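Local coordinates for adenine phosphoribosyltransferase (Leishmania donovani, PDB 1QB7), which probably catalyses the salvage of adenine to AMP, joining the base to the phosphoribosyl group of 5-phospho-alpha-D-ribose 1-diphosphate with release of diphosphate, at residues A[53-56]-A[57-60]; A[99-102]-A[103-107]; A[208-211]-A[212-215]; A[228-231]-A[232-235]. One frame throughout, in Å; residues are numbered along the deposited sequence.

Contact 1. Residues A[53-56]-A[57-60]; sequences TLKA and IRDF
Lys-55 CG lies anti to the backbone N (chi1 -174°) and Asp-59 CG beside its backbone N (chi1 -69°), which brings the lysine methylenes and the carboxylate one helical turn later together. The lysine chain runs straight on, and the carboxylate folds back over the preceding turn. What touches is methylene against oxygen: Lys-55 CG is 3.6 Å from Asp-59 OD2, while the ammonium NZ passes on and stays 4.9 Å from that same OD2. Arg-58, bent at chi2 and chi3, curls round to the next residue and takes Asp-59 OD1 side-on with two nitrogens, NE and NH2, each 2.9 Å from OD1. Both go to OD1 from the same face of the carboxylate plane, so this one oxygen carries the salt bridge. Arg-58 NH2 also lies obliquely against Lys-55 CG, at 3.7 Å. Beneath the side chains run regular i to i+4 bonds, such as Asp-59 N to Lys-55 O at 2.8 Å, and Ile-57 CG1 rests 3.3 Å from Thr-53 O. All this belongs to helix 51-67. Leu-54 and Arg-58 pack on Met-88 of helix 86-93, and Arg-58 NH1 makes a salt bridge to Glu-92 of the second subunit; round the helix, Thr-53, Ala-56 and Phe-60 rest on helix 17-25, with Leu-18 under the last two.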
loop_
_atom_site.group_PDB
_atom_site.type_symbol
_atom_site.label_atom_id
_atom_site.label_comp_id
_atom_site.label_asym_id
_atom_site.label_seq_id
_atom_site.Cartn_x
_atom_site.Cartn_y
_atom_site.Cartn_z
ATOM N N THR A 53 12.757 7.325 -9.891
ATOM C CA THR A 53 11.395 7.598 -10.341
ATOM C C THR A 53 10.453 7.833 -9.163
ATOM O O THR A 53 9.656 8.771 -9.179
ATOM C CB THR A 53 10.854 6.468 -11.249
ATOM O OG1 THR A 53 11.810 6.184 -12.277
ATOM C CG2 THR A 53 9.545 6.887 -11.911
ATOM N N LEU A 54 10.572 7.011 -8.126
ATOM C CA LEU A 54 9.719 7.154 -6.951
ATOM C C LEU A 54 9.951 8.529 -6.309
ATOM O O LEU A 54 8.997 9.235 -5.960
ATOM C CB LEU A 54 10.009 6.035 -5.949
ATOM C CG LEU A 54 8.979 5.792 -4.846
ATOM C CD1 LEU A 54 7.632 5.372 -5.432
ATOM C CD2 LEU A 54 9.511 4.715 -3.926
ATOM N N LYS A 55 11.218 8.925 -6.210
ATOM C CA LYS A 55 11.578 10.211 -5.629
ATOM C C LYS A 55 11.041 11.372 -6.475
ATOM O O LYS A 55 10.546 12.365 -5.939
ATOM C CB LYS A 55 13.097 10.320 -5.475
ATOM C CG LYS A 55 13.540 11.569 -4.735
ATOM C CD LYS A 55 15.043 11.658 -4.621
ATOM C CE LYS A 55 15.450 12.990 -4.015
ATOM N NZ LYS A 55 16.933 13.122 -3.868
ATOM N N ALA A 56 11.107 11.225 -7.795
ATOM C CA ALA A 56 10.621 12.258 -8.706
ATOM C C ALA A 56 9.119 12.482 -8.528
ATOM O O ALA A 56 8.651 13.621 -8.543
ATOM C CB ALA A 56 10.944 11.892 -10.147
ATOM N N ILE A 57 8.371 11.394 -8.349
ATOM C CA ILE A 57 6.924 11.470 -8.146
ATOM C C ILE A 57 6.645 12.161 -6.814
ATOM O O ILE A 57 5.824 13.075 -6.735
ATOM C CB ILE A 57 6.289 10.069 -8.098
ATOM C CG1 ILE A 57 6.398 9.394 -9.464
ATOM C CG2 ILE A 57 4.838 10.161 -7.638
ATOM C CD1 ILE A 57 6.046 7.934 -9.442
ATOM N N ARG A 58 7.342 11.716 -5.772
ATOM C CA ARG A 58 7.190 12.275 -4.434
ATOM C C ARG A 58 7.477 13.781 -4.445
ATOM O O ARG A 58 6.670 14.577 -3.966
ATOM C CB ARG A 58 8.140 11.555 -3.472
ATOM C CG ARG A 58 7.894 11.803 -1.996
ATOM C CD ARG A 58 8.431 13.147 -1.529
ATOM N NE ARG A 58 9.833 13.334 -1.896
ATOM C CZ ARG A 58 10.870 12.845 -1.217
ATOM N NH1 ARG A 58 10.680 12.134 -0.112
ATOM N NH2 ARG A 58 12.106 13.077 -1.644
ATOM N N ASP A 59 8.620 14.163 -5.007
ATOM C CA ASP A 59 9.012 15.573 -5.069
ATOM C C ASP A 59 8.011 16.437 -5.824
ATOM O O ASP A 59 7.629 17.504 -5.353
ATOM C CB ASP A 59 10.394 15.731 -5.715
ATOM C CG ASP A 59 11.515 15.201 -4.847
ATOM O OD1 ASP A 59 11.327 15.057 -3.626
ATOM O OD2 ASP A 59 12.603 14.939 -5.395
ATOM N N PHE A 60 7.592 15.968 -6.994
ATOM C CA PHE A 60 6.651 16.703 -7.825
ATOM C C PHE A 60 5.303 16.953 -7.141
ATOM O O PHE A 60 4.858 18.097 -7.041
ATOM C CB PHE A 60 6.449 15.986 -9.166
ATOM C CG PHE A 60 5.533 16.718 -10.110
ATOM C CD1 PHE A 60 6.039 17.674 -10.990
ATOM C CD2 PHE A 60 4.159 16.488 -10.088
ATOM C CE1 PHE A 60 5.189 18.393 -11.831
ATOM C CE2 PHE A 60 3.300 17.203 -10.925
ATOM C CZ PHE A 60 3.822 18.160 -11.797
#

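Contact 2. Residues A[99-102]-A[103-107]; sequences LMRK and ADKNA
Lys-105 N donates to Lys-102 O at 3.0 Å and closes a tight turn, with backbone angles near type I at Ala-103 and Asp-104, just beyond strand 97-100, an outermost strand of the phosphoribosyltransferase sheet within this chain. The same oxygen takes a second, weak bond from Asn-106 N. Water 1 adds another tie: it accepts from Arg-101 NH1 at 2.8 Å and donates to Lys-105 O. The other guanidinium nitrogens look outside the turn, NE in a salt bridge to Asp-79 and NH2 to a bound citrate, probably from the crystallisation liquor, and Lys-102 NZ likewise pairs elsewhere, with Glu-126. Around these bonds comes the packing. Lys-105 CB lies over one guanidinium face of Arg-101, 3.6 Å above the plane and offset toward its rim, and the two side chains cross nearly at right angles. A bend at chi3 (64°) turns the end of the arginine beneath that methylene. The turn also meets the second subunit, whose Arg-223 bonds to Ala-103 O and Asn-106 O. Asn-106 ND2 bonds to Thr-129, while OD1 rests 3.4 Å from Arg-101 CD, its amide plane perpendicular to the guanidinium.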
loop_
_atom_site.group_PDB
_atom_site.type_symbol
_atom_site.label_atom_id
_atom_site.label_comp_id
_atom_site.label_asym_id
_atom_site.label_seq_id
_atom_site.Cartn_x
_atom_site.Cartn_y
_atom_site.Cartn_z
ATOM N N LEU A 99 -7.339 5.455 3.974
ATOM C CA LEU A 99 -7.370 4.265 3.128
ATOM C C LEU A 99 -8.751 3.901 2.599
ATOM O O LEU A 99 -9.708 3.803 3.365
ATOM C CB LEU A 99 -6.856 3.051 3.915
ATOM C CG LEU A 99 -5.415 2.919 4.400
ATOM C CD1 LEU A 99 -5.040 4.009 5.383
ATOM C CD2 LEU A 99 -5.272 1.563 5.056
ATOM N N MET A 100 -8.859 3.713 1.289
ATOM C CA MET A 100 -10.125 3.273 0.722
ATOM C C MET A 100 -9.936 1.784 0.436
ATOM O O MET A 100 -9.093 1.397 -0.375
ATOM C CB MET A 100 -10.491 4.027 -0.556
ATOM C CG MET A 100 -11.864 3.631 -1.081
ATOM S SD MET A 100 -12.406 4.555 -2.520
ATOM C CE MET A 100 -11.600 3.645 -3.825
ATOM N N ARG A 101 -10.683 0.952 1.151
ATOM C CA ARG A 101 -10.575 -0.493 0.995
ATOM C C ARG A 101 -11.948 -1.151 1.007
ATOM O O ARG A 101 -12.949 -0.509 1.321
ATOM C CB ARG A 101 -9.759 -1.088 2.149
ATOM C CG ARG A 101 -8.561 -0.260 2.617
ATOM C CD ARG A 101 -7.696 -1.060 3.580
ATOM N NE ARG A 101 -7.116 -2.206 2.894
ATOM C CZ ARG A 101 -6.285 -3.086 3.440
ATOM N NH1 ARG A 101 -5.925 -2.978 4.711
ATOM N NH2 ARG A 101 -5.825 -4.088 2.708
ATOM N N LYS A 102 -11.992 -2.433 0.648
ATOM C CA LYS A 102 -13.241 -3.182 0.689
ATOM C C LYS A 102 -13.599 -3.298 2.170
ATOM O O LYS A 102 -12.715 -3.243 3.027
ATOM C CB LYS A 102 -13.074 -4.570 0.066
ATOM C CG LYS A 102 -13.017 -4.559 -1.451
ATOM C CD LYS A 102 -13.061 -5.966 -2.025
ATOM C CE LYS A 102 -12.912 -5.950 -3.549
ATOM N NZ LYS A 102 -13.957 -5.110 -4.202
ATOM N N ALA A 103 -14.886 -3.439 2.470
ATOM C CA ALA A 103 -15.358 -3.535 3.849
ATOM C C ALA A 103 -14.642 -4.591 4.686
ATOM O O ALA A 103 -14.308 -4.342 5.843
ATOM C CB ALA A 103 -16.871 -3.767 3.883
ATOM N N ASP A 104 -14.356 -5.743 4.088
ATOM C CA ASP A 104 -13.692 -6.824 4.813
ATOM C C ASP A 104 -12.199 -6.619 5.088
ATOM O O ASP A 104 -11.519 -7.532 5.570
ATOM C CB ASP A 104 -13.948 -8.178 4.134
ATOM C CG ASP A 104 -13.325 -8.283 2.744
ATOM O OD1 ASP A 104 -12.651 -7.337 2.283
ATOM O OD2 ASP A 104 -13.509 -9.345 2.110
ATOM N N LYS A 105 -11.702 -5.420 4.784
ATOM C CA LYS A 105 -10.303 -5.067 5.017
ATOM C C LYS A 105 -10.175 -3.829 5.907
ATOM O O LYS A 105 -9.101 -3.564 6.443
ATOM C CB LYS A 105 -9.573 -4.803 3.692
ATOM C CG LYS A 105 -9.379 -6.018 2.814
ATOM C CD LYS A 105 -8.554 -7.076 3.516
ATOM C CE LYS A 105 -8.516 -8.364 2.708
ATOM N NZ LYS A 105 -7.958 -8.129 1.347
ATOM N N ASN A 106 -11.273 -3.088 6.068
ATOM C CA ASN A 106 -11.292 -1.857 6.866
ATOM C C ASN A 106 -11.875 -2.000 8.281
ATOM O O ASN A 106 -12.820 -2.763 8.499
ATOM C CB ASN A 106 -12.049 -0.754 6.107
ATOM C CG ASN A 106 -11.125 0.285 5.495
ATOM O OD1 ASN A 106 -9.918 0.272 5.731
ATOM N ND2 ASN A 106 -11.693 1.201 4.712
ATOM N N ALA A 107 -11.338 -1.212 9.220
ATOM C CA ALA A 107 -11.779 -1.219 10.619
ATOM C C ALA A 107 -12.644 -0.003 10.998
ATOM O O ALA A 107 -12.555 1.061 10.375
ATOM C CB ALA A 107 -10.564 -1.311 11.548
HETATM O O HOH W 1 -6.895 -1.965 7.182
#

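Contact 3. Residues A[208-211]-A[212-215]; sequences LTEE and NCGD
Asn-212 reaches back to Thr-209 with its side chain: OD1 accepts the backbone N of Thr-209 at 3.0 Å, in the carbonyl plane and on a lone pair, with a nearly straight N-H (165°). This bond resembles one arm of a capping box at the start of the 3-10 turn. Thr-209 OG1 in turn takes a weak bond, 3.3 Å, from Glu-211 N, one residue short of the reciprocal bond of a full capping box. Backbone bonds make the turn itself, Asn-212 N to Thr-209 O and Cys-213 N to Glu-210 O, both 3.0 Å. Water 2 donates to Asn-212 OD1 at 2.7 Å, giving that oxygen a second donor. Among van der Waals contacts, Leu-208 CD2 meets Asn-212 CG at 3.8 Å, the two side chains about at right angles, and Glu-210, bent at chi2 (60°), brings OE2 to 3.7 Å from Cys-213 CB. The turn lies in the long connection between strands 203-204 and 224-226. Asn-212 ND2 bonds to the carbonyls of Lys-23, on helix 17-25, and Tyr-26; Leu-208 O accepts from Arg-40 of the adenine pocket; and Trp-28 of strand 28-29 packs against Glu-210, Asn-212 and Cys-213.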
loop_
_atom_site.group_PDB
_atom_site.type_symbol
_atom_site.label_atom_id
_atom_site.label_comp_id
_atom_site.label_asym_id
_atom_site.label_seq_id
_atom_site.Cartn_x
_atom_site.Cartn_y
_atom_site.Cartn_z
ATOM N N LEU A 208 3.810 4.681 -23.699
ATOM C CA LEU A 208 4.463 3.386 -23.541
ATOM C C LEU A 208 4.473 2.657 -24.867
ATOM O O LEU A 208 3.459 2.584 -25.550
ATOM C CB LEU A 208 3.744 2.544 -22.489
ATOM C CG LEU A 208 3.617 3.184 -21.105
ATOM C CD1 LEU A 208 3.037 2.170 -20.143
ATOM C CD2 LEU A 208 4.966 3.682 -20.613
ATOM N N THR A 209 5.626 2.106 -25.221
ATOM C CA THR A 209 5.779 1.394 -26.482
ATOM C C THR A 209 6.277 -0.027 -26.226
ATOM O O THR A 209 6.282 -0.492 -25.086
ATOM C CB THR A 209 6.782 2.136 -27.406
ATOM O OG1 THR A 209 8.078 2.151 -26.797
ATOM C CG2 THR A 209 6.339 3.577 -27.638
ATOM N N GLU A 210 6.692 -0.707 -27.293
ATOM C CA GLU A 210 7.213 -2.065 -27.195
ATOM C C GLU A 210 8.504 -2.094 -26.365
ATOM O O GLU A 210 8.843 -3.119 -25.765
ATOM C CB GLU A 210 7.450 -2.633 -28.601
ATOM C CG GLU A 210 8.158 -3.993 -28.648
ATOM C CD GLU A 210 7.406 -5.104 -27.914
ATOM O OE1 GLU A 210 6.175 -4.977 -27.714
ATOM O OE2 GLU A 210 8.057 -6.113 -27.548
ATOM N N GLU A 211 9.205 -0.961 -26.318
ATOM C CA GLU A 211 10.438 -0.851 -25.538
ATOM C C GLU A 211 10.142 -0.982 -24.043
ATOM O O GLU A 211 11.037 -1.279 -23.252
ATOM C CB GLU A 211 11.141 0.476 -25.809
ATOM C CG GLU A 211 11.620 0.630 -27.241
ATOM C CD GLU A 211 12.517 1.836 -27.446
ATOM O OE1 GLU A 211 12.523 2.754 -26.590
ATOM O OE2 GLU A 211 13.225 1.856 -28.475
ATOM N N ASN A 212 8.881 -0.755 -23.671
ATOM C CA ASN A 212 8.431 -0.862 -22.280
ATOM C C ASN A 212 7.887 -2.261 -21.958
ATOM O O ASN A 212 7.468 -2.522 -20.830
ATOM C CB ASN A 212 7.340 0.174 -21.972
ATOM C CG ASN A 212 7.846 1.602 -22.035
ATOM O OD1 ASN A 212 7.620 2.308 -23.020
ATOM N ND2 ASN A 212 8.514 2.044 -20.974
ATOM N N CYS A 213 7.876 -3.156 -22.942
ATOM C CA CYS A 213 7.369 -4.504 -22.707
ATOM C C CYS A 213 8.307 -5.308 -21.811
ATOM O O CYS A 213 9.496 -5.447 -22.112
ATOM C CB CYS A 213 7.146 -5.249 -24.024
ATOM S SG CYS A 213 6.335 -6.855 -23.800
ATOM N N GLY A 214 7.764 -5.816 -20.706
ATOM C CA GLY A 214 8.545 -6.610 -19.769
ATOM C C GLY A 214 8.427 -8.115 -19.970
ATOM O O GLY A 214 9.028 -8.887 -19.221
ATOM N N ASP A 215 7.646 -8.532 -20.967
ATOM C CA ASP A 215 7.449 -9.949 -21.284
ATOM C C ASP A 215 8.763 -10.652 -21.575
ATOM O O ASP A 215 9.647 -10.087 -22.226
ATOM C CB ASP A 215 6.578 -10.116 -22.534
ATOM C CG ASP A 215 5.133 -9.730 -22.316
ATOM O OD1 ASP A 215 4.698 -9.563 -21.159
ATOM O OD2 ASP A 215 4.422 -9.602 -23.329
HETATM O O HOH W 2 8.449 4.488 -24.440
#

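Contact 4. Residues A[228-231]-A[232-235]; sequences GDVL and AEHP
Leu-231 O sits over the centre of the His-234 ring, 3.9 Å above its plane, where the chain leaves helix 227-231. The imidazole gets there because CG lies between the backbone N and the carbonyl carbon (chi1 63°), folding the ring back against the helix end. Leu-231 CD2 also touches it, 3.8 Å from His-234 NE2. Water 3 sits at the ring's edge and in its plane: 2.9 Å from His-234 ND1, it donates to Val-230 O and, at 3.2 Å, to Glu-233 OE1. Glu-233 keeps its extended chain along the last turn, with CG 3.5 Å from Asp-229 O. The backbone sets these groups in place. Ala-232 N bonds to Gly-228 O, the last helical i to i+4 link here; Glu-233 N goes to Val-230 O at 3.0 Å; and a type I beta turn from Leu-231 to His-234 is closed by a weak bond from His-234 N to Leu-231 O. Farther out lies the second subunit: its Tyr-132 OH bonds to Glu-233 OE1, its Glu-114 accepts from Gly-228 N, and its Ala-163 packs on His-234. The chemistry is that of a helix terminus whose late carbonyls find turn bonds and a water in place of further helical N-H groups; the nearby carbonyls and the water-linked carboxylate could modestly favour a protonated imidazole.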
loop_
_atom_site.group_PDB
_atom_site.type_symbol
_atom_site.label_atom_id
_atom_site.label_comp_id
_atom_site.label_asym_id
_atom_site.label_seq_id
_atom_site.Cartn_x
_atom_site.Cartn_y
_atom_site.Cartn_z
ATOM N N GLY A 228 10.992 -23.678 -4.271
ATOM C CA GLY A 228 11.780 -24.889 -4.417
ATOM C C GLY A 228 12.344 -25.024 -5.822
ATOM O O GLY A 228 13.493 -25.426 -6.003
ATOM N N ASP A 229 11.537 -24.695 -6.825
ATOM C CA ASP A 229 11.985 -24.764 -8.207
ATOM C C ASP A 229 13.102 -23.751 -8.449
ATOM O O ASP A 229 14.125 -24.094 -9.029
ATOM C CB ASP A 229 10.820 -24.511 -9.174
ATOM C CG ASP A 229 9.840 -25.690 -9.251
ATOM O OD1 ASP A 229 10.148 -26.782 -8.727
ATOM O OD2 ASP A 229 8.749 -25.529 -9.843
ATOM N N VAL A 230 12.930 -22.523 -7.959
ATOM C CA VAL A 230 13.944 -21.485 -8.141
ATOM C C VAL A 230 15.233 -21.828 -7.382
ATOM O O VAL A 230 16.334 -21.584 -7.881
ATOM C CB VAL A 230 13.415 -20.082 -7.723
ATOM C CG1 VAL A 230 14.452 -19.012 -8.029
ATOM C CG2 VAL A 230 12.126 -19.761 -8.470
ATOM N N LEU A 231 15.095 -22.423 -6.195
ATOM C CA LEU A 231 16.253 -22.816 -5.384
ATOM C C LEU A 231 17.139 -23.820 -6.122
ATOM O O LEU A 231 18.364 -23.780 -6.020
ATOM C CB LEU A 231 15.798 -23.437 -4.060
ATOM C CG LEU A 231 15.653 -22.567 -2.814
ATOM C CD1 LEU A 231 15.068 -23.409 -1.697
ATOM C CD2 LEU A 231 17.001 -21.999 -2.388
ATOM N N ALA A 232 16.507 -24.723 -6.860
ATOM C CA ALA A 232 17.222 -25.741 -7.613
ATOM C C ALA A 232 18.083 -25.156 -8.732
ATOM O O ALA A 232 18.994 -25.819 -9.234
ATOM C CB ALA A 232 16.225 -26.738 -8.192
ATOM N N GLU A 233 17.797 -23.914 -9.112
ATOM C CA GLU A 233 18.522 -23.248 -10.194
ATOM C C GLU A 233 19.889 -22.679 -9.816
ATOM O O GLU A 233 20.640 -22.236 -10.686
ATOM C CB GLU A 233 17.658 -22.138 -10.794
ATOM C CG GLU A 233 16.316 -22.611 -11.336
ATOM C CD GLU A 233 15.408 -21.466 -11.775
ATOM O OE1 GLU A 233 15.840 -20.289 -11.728
ATOM O OE2 GLU A 233 14.253 -21.752 -12.164
ATOM N N HIS A 234 20.206 -22.674 -8.525
ATOM C CA HIS A 234 21.489 -22.151 -8.063
ATOM C C HIS A 234 22.031 -22.963 -6.887
ATOM O O HIS A 234 21.274 -23.636 -6.189
ATOM C CB HIS A 234 21.366 -20.660 -7.684
ATOM C CG HIS A 234 20.423 -20.386 -6.547
ATOM N ND1 HIS A 234 19.123 -19.964 -6.741
ATOM C CD2 HIS A 234 20.595 -20.461 -5.205
ATOM C CE1 HIS A 234 18.538 -19.793 -5.568
ATOM N NE2 HIS A 234 19.409 -20.088 -4.620
ATOM N N PRO A 235 23.363 -22.950 -6.688
ATOM C CA PRO A 235 23.986 -23.692 -5.586
ATOM C C PRO A 235 23.578 -23.124 -4.229
ATOM O O PRO A 235 23.767 -21.940 -3.956
ATOM C CB PRO A 235 25.484 -23.491 -5.840
ATOM C CG PRO A 235 25.556 -23.310 -7.323
ATOM C CD PRO A 235 24.393 -22.388 -7.580
HETATM O O HOH W 3 17.665 -19.405 -9.199
#

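The four contacts follow one another along the chain, and none touches another. Contact 1 lies on helix 51-67 and contact 2 at the end of strand 97-100, outermost in the sheet within this chain; their centres are 27 Å apart. Contact 3 belongs to the connection after strand 203-204, on the opposite side of the chain's centre from contact 2, with about 22 Å between nearest atoms. Contact 4 is the outlier: it sits near the C terminus, its centre about 36 Å from the centre of the chain and 28 to 38 Å from the centres of the others. Contacts 1, 2 and 4 all touch the second subunit, so the homodimer interface draws on the core fold and on the extended tail, while contact 3 borders the adenine pocket.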